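Local coordinates for carbohydrate kinase, FGGY (Novosphingobium aromaticivorans, PDB 3H6E), which probably phosphorylates a sugar or related polyol using ATP, at residues S110-F115 and S120-D125; W178-G183 and C282-D287. All coordinates share one frame; numbering follows the deposited sequence.

Contact 1 closes a loop around the short helix 115-118; contact 2, later in the chain, packs the first strand and turn of hairpin 178-185 on strand 282-286. Their centres lie 14 Å apart, on the same side of the chain's centre, and they touch. Phe115 CZ of contact 1 comes within 3.6 Å of Cys282 O of contact 2, and Pro121 CG packs on Leu283 CB at 3.8 Å. Strand 282-286 belongs to the C-terminal FGGY region and is an outermost strand of the seven-stranded sheet; parts of the N-terminal FGGY region meet it in both places. Arg117, in the helix spanned by contact 1, also forms a salt bridge with Asp179 of contact 2.

Contact 1: residues S110-F115 and S120-D125; sequences SQRDPF and SPALPD
The loops on either side of the short helix 115-118 are brought together here, chiefly by the side chain of Arg112 reaching over to residues 120-122. Its NH2 donates to Ser120 O at 2.8 Å. The bond is bent, with an N-H...O angle of 135°, and the nitrogen stands above the carbonyl plane, while the oxygen is tilted a little from the guanidinium plane. A water joins the same two residues: it accepts from Arg112 NH1 at 3.1 Å and donates weakly to Ser120 O, so this carbonyl oxygen receives both a direct bond and a bridged one. CA of Ala122 lies over one guanidinium face, offset toward its rim, and its methyl CB is 4.1 Å from Arg112 NH1. A bend at chi3 (81°) turns the end of the arginine chain across to the second loop.

The link thus spans a helix-loop element of the N-terminal FGGY family region, at the surface of the chain, with Pro114 as the N-cap residue of helix 115-118. Asp176 completes the polar cluster: its OD1 forms a salt bridge with Arg112 NH2, which offsets the arginine's charge, and a hydrogen bond with Ser120 OG. NH2 therefore serves a carboxylate as well as the carbonyl, which would limit rotation of the guanidinium group.

Phe115 adds an apolar contact beside this cluster. With CG anti to the backbone N (chi1 172°), the ring reaches the start of the second loop and presents an edge to the Ser120-Pro121 peptide, CD2 lying 3.9 Å from Ser120 C. At the next ring position, CE2 meets Pro121 CG at 4.0 Å, the proline ring running obliquely to the phenylalanine side chain.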
# COMPACT_ATOMS: atom_id res chain seq x y z
N SER A 110 -7.67 -22.41 -10.24
CA SER A 110 -8.03 -22.83 -11.60
C SER A 110 -9.39 -22.29 -12.03
O SER A 110 -9.86 -22.58 -13.13
CB SER A 110 -7.99 -24.36 -11.74
OG SER A 110 -8.84 -24.99 -10.79
N GLN A 111 -10.01 -21.48 -11.18
CA GLN A 111 -11.34 -20.96 -11.45
C GLN A 111 -11.39 -19.43 -11.39
O GLN A 111 -12.45 -18.81 -11.55
CB GLN A 111 -12.36 -21.64 -10.51
CG GLN A 111 -13.59 -20.84 -10.17
CD GLN A 111 -13.34 -19.89 -9.02
OE1 GLN A 111 -12.20 -19.68 -8.60
NE2 GLN A 111 -14.41 -19.32 -8.49
N ARG A 112 -10.23 -18.81 -11.19
CA ARG A 112 -10.11 -17.35 -11.16
C ARG A 112 -10.33 -16.70 -12.53
O ARG A 112 -10.17 -17.34 -13.57
CB ARG A 112 -8.73 -16.95 -10.61
CG ARG A 112 -8.55 -17.22 -9.12
CD ARG A 112 -7.08 -17.08 -8.71
NE ARG A 112 -6.66 -15.69 -8.50
CZ ARG A 112 -5.96 -14.97 -9.37
NH1 ARG A 112 -5.59 -15.48 -10.53
NH2 ARG A 112 -5.62 -13.72 -9.07
N ASP A 113 -10.70 -15.42 -12.51
CA ASP A 113 -10.85 -14.65 -13.74
C ASP A 113 -9.48 -14.32 -14.33
O ASP A 113 -8.48 -14.44 -13.64
CB ASP A 113 -11.62 -13.36 -13.47
CG ASP A 113 -13.10 -13.59 -13.31
OD1 ASP A 113 -13.61 -14.61 -13.81
OD2 ASP A 113 -13.77 -12.74 -12.68
N PRO A 114 -9.44 -13.90 -15.60
CA PRO A 114 -8.15 -13.56 -16.21
C PRO A 114 -7.59 -12.28 -15.60
O PRO A 114 -8.36 -11.40 -15.20
CB PRO A 114 -8.51 -13.32 -17.69
CG PRO A 114 -9.89 -13.87 -17.87
CD PRO A 114 -10.55 -13.72 -16.54
N PHE A 115 -6.26 -12.16 -15.54
CA PHE A 115 -5.63 -10.97 -14.98
C PHE A 115 -6.04 -9.71 -15.74
O PHE A 115 -5.94 -8.60 -15.21
CB PHE A 115 -4.11 -11.12 -14.99
CG PHE A 115 -3.37 -9.88 -14.60
CD1 PHE A 115 -2.94 -8.98 -15.56
CD2 PHE A 115 -3.11 -9.60 -13.26
CE1 PHE A 115 -2.26 -7.83 -15.20
CE2 PHE A 115 -2.44 -8.46 -12.89
CZ PHE A 115 -2.01 -7.56 -13.86
N SER A 120 -5.79 -8.34 -10.61
CA SER A 120 -5.43 -9.04 -9.38
C SER A 120 -4.62 -10.29 -9.72
O SER A 120 -5.13 -11.22 -10.33
CB SER A 120 -6.69 -9.43 -8.60
OG SER A 120 -6.36 -10.03 -7.35
N PRO A 121 -3.33 -10.29 -9.34
CA PRO A 121 -2.44 -11.42 -9.62
C PRO A 121 -2.62 -12.53 -8.59
O PRO A 121 -3.07 -12.25 -7.48
CB PRO A 121 -1.04 -10.81 -9.46
CG PRO A 121 -1.24 -9.34 -9.16
CD PRO A 121 -2.63 -9.22 -8.63
N ALA A 122 -2.29 -13.76 -8.95
CA ALA A 122 -2.32 -14.87 -8.01
C ALA A 122 -1.30 -14.63 -6.91
O ALA A 122 -0.11 -14.49 -7.18
CB ALA A 122 -2.04 -16.19 -8.71
N LEU A 123 -1.77 -14.57 -5.67
CA LEU A 123 -0.89 -14.35 -4.53
C LEU A 123 -1.06 -15.48 -3.51
O LEU A 123 -2.13 -16.08 -3.42
CB LEU A 123 -1.18 -12.99 -3.90
CG LEU A 123 -0.84 -11.78 -4.78
CD1 LEU A 123 -1.38 -10.50 -4.18
CD2 LEU A 123 0.67 -11.68 -5.02
N PRO A 124 0.00 -15.76 -2.75
CA PRO A 124 0.03 -16.83 -1.75
C PRO A 124 -0.87 -16.56 -0.54
O PRO A 124 -1.23 -15.42 -0.26
CB PRO A 124 1.50 -16.85 -1.30
CG PRO A 124 2.26 -16.17 -2.39
CD PRO A 124 1.32 -15.13 -2.92
N ASP A 125 -1.22 -17.63 0.16
CA ASP A 125 -1.98 -17.54 1.40
C ASP A 125 -3.27 -16.74 1.22
O ASP A 125 -4.08 -17.03 0.34
CB ASP A 125 -1.10 -16.95 2.50
CG ASP A 125 0.29 -17.57 2.52
OD1 ASP A 125 1.28 -16.85 2.28
OD2 ASP A 125 0.40 -18.79 2.77
O HOH W 1 -3.75 -13.63 -12.28

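Contact 2: residues W178-G183 and C282-D287; sequences WDPQDG and CLVNVD
The carboxylate of Asp179, next to the Pro180 that packs on Val284, is gripped at both oxygens. OD1 accepts from Asp182 N at 3.1 Å, a fairly straight bond (161°) that meets the carboxylate from above its plane and makes an Asx motif. The other oxygen, OD2, forms a salt bridge with Arg117, which ties the turn to helix 115-118. Gly183 N bonds back to Asp179 O, and weakly to Pro180 O, across the turn that starts at Pro180.

Across the interface the contact is apolar and buried. Pro180 brings its CB and CG to Val284 CG1, at 3.6 Å and 3.8 Å. Trp178 meets the other valine. The CG2 methyl of Val286 approaches the pyrrole part of the indole obliquely, 3.8 Å from CD1 and 3.9 Å from NE1, and the two side chains cross at about a right angle. With CG2 anti to its carbonyl carbon, Val286 directs this branch at the indole. Phe185 meets Trp178 edge-to-face, and Val168 of helix 168-171 touches both Trp178 and Val286. Val284 and Val286, two residues apart, point to one face of strand 282-286, the alternation typical of a beta strand, and pack on Trp178 and Pro180, at the end of the first strand and the start of the connection of the antiparallel hairpin 178-185.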
# COMPACT_ATOMS: atom_id res chain seq x y z
N TRP A 178 -12.72 -7.74 -7.87
CA TRP A 178 -12.96 -6.46 -8.52
C TRP A 178 -12.55 -6.37 -9.99
O TRP A 178 -11.54 -6.93 -10.41
CB TRP A 178 -12.30 -5.32 -7.73
CG TRP A 178 -12.94 -4.00 -8.01
CD1 TRP A 178 -12.35 -2.90 -8.57
CD2 TRP A 178 -14.30 -3.64 -7.77
NE1 TRP A 178 -13.26 -1.88 -8.67
CE2 TRP A 178 -14.47 -2.31 -8.19
CE3 TRP A 178 -15.40 -4.32 -7.23
CZ2 TRP A 178 -15.69 -1.64 -8.10
CZ3 TRP A 178 -16.61 -3.66 -7.13
CH2 TRP A 178 -16.74 -2.33 -7.56
N ASP A 179 -13.37 -5.66 -10.76
CA ASP A 179 -13.07 -5.36 -12.15
C ASP A 179 -12.74 -3.87 -12.23
O ASP A 179 -13.64 -3.03 -12.33
CB ASP A 179 -14.28 -5.69 -13.03
CG ASP A 179 -13.99 -5.55 -14.51
OD1 ASP A 179 -13.07 -4.78 -14.88
OD2 ASP A 179 -14.68 -6.21 -15.31
N PRO A 180 -11.44 -3.54 -12.19
CA PRO A 180 -10.98 -2.15 -12.12
C PRO A 180 -11.51 -1.30 -13.28
O PRO A 180 -12.16 -0.29 -13.04
CB PRO A 180 -9.46 -2.28 -12.21
CG PRO A 180 -9.18 -3.64 -11.70
CD PRO A 180 -10.32 -4.49 -12.16
N GLN A 181 -11.23 -1.71 -14.51
CA GLN A 181 -11.71 -0.97 -15.67
C GLN A 181 -13.22 -0.79 -15.65
O GLN A 181 -13.72 0.32 -15.87
CB GLN A 181 -11.29 -1.67 -16.97
CG GLN A 181 -9.82 -1.51 -17.31
CD GLN A 181 -9.42 -0.07 -17.51
OE1 GLN A 181 -8.24 0.28 -17.38
NE2 GLN A 181 -10.39 0.78 -17.83
N ASP A 182 -13.94 -1.87 -15.37
CA ASP A 182 -15.40 -1.85 -15.37
C ASP A 182 -15.98 -1.13 -14.15
O ASP A 182 -17.11 -0.63 -14.20
CB ASP A 182 -15.96 -3.27 -15.44
CG ASP A 182 -17.39 -3.30 -15.94
OD1 ASP A 182 -17.85 -2.25 -16.43
OD2 ASP A 182 -18.03 -4.37 -15.84
N GLY A 183 -15.22 -1.08 -13.07
CA GLY A 183 -15.66 -0.41 -11.86
C GLY A 183 -16.80 -1.17 -11.21
O GLY A 183 -17.76 -0.57 -10.71
N CYS A 282 3.25 -6.50 -12.12
CA CYS A 282 2.35 -5.34 -12.15
C CYS A 282 0.99 -5.74 -11.60
O CYS A 282 0.66 -6.92 -11.53
CB CYS A 282 2.21 -4.81 -13.58
SG CYS A 282 3.72 -4.11 -14.29
N LEU A 283 0.19 -4.75 -11.21
CA LEU A 283 -1.16 -5.00 -10.72
C LEU A 283 -2.00 -3.73 -10.84
O LEU A 283 -1.49 -2.66 -11.14
CB LEU A 283 -1.14 -5.51 -9.28
CG LEU A 283 -0.61 -4.58 -8.18
CD1 LEU A 283 -1.23 -4.93 -6.84
CD2 LEU A 283 0.92 -4.60 -8.10
N VAL A 284 -3.30 -3.86 -10.60
CA VAL A 284 -4.19 -2.71 -10.70
C VAL A 284 -4.95 -2.46 -9.42
O VAL A 284 -5.80 -3.26 -9.03
CB VAL A 284 -5.20 -2.86 -11.84
CG1 VAL A 284 -5.99 -1.56 -11.99
CG2 VAL A 284 -4.49 -3.23 -13.14
N ASN A 285 -4.64 -1.35 -8.77
CA ASN A 285 -5.38 -0.89 -7.61
C ASN A 285 -6.44 0.12 -8.05
O ASN A 285 -6.58 0.40 -9.24
CB ASN A 285 -4.44 -0.26 -6.59
CG ASN A 285 -3.48 -1.27 -5.98
OD1 ASN A 285 -3.91 -2.31 -5.47
ND2 ASN A 285 -2.19 -0.96 -6.03
N VAL A 286 -7.17 0.65 -7.09
CA VAL A 286 -8.26 1.57 -7.36
C VAL A 286 -8.17 2.72 -6.37
O VAL A 286 -7.87 2.50 -5.19
CB VAL A 286 -9.62 0.87 -7.21
CG1 VAL A 286 -10.74 1.88 -7.22
CG2 VAL A 286 -9.81 -0.15 -8.33
N ASP A 287 -8.42 3.95 -6.83
CA ASP A 287 -8.41 5.09 -5.92
C ASP A 287 -9.77 5.28 -5.25
O ASP A 287 -10.74 4.59 -5.58
CB ASP A 287 -7.94 6.37 -6.62
CG ASP A 287 -8.88 6.83 -7.71
OD1 ASP A 287 -10.08 6.48 -7.70
OD2 ASP A 287 -8.41 7.58 -8.60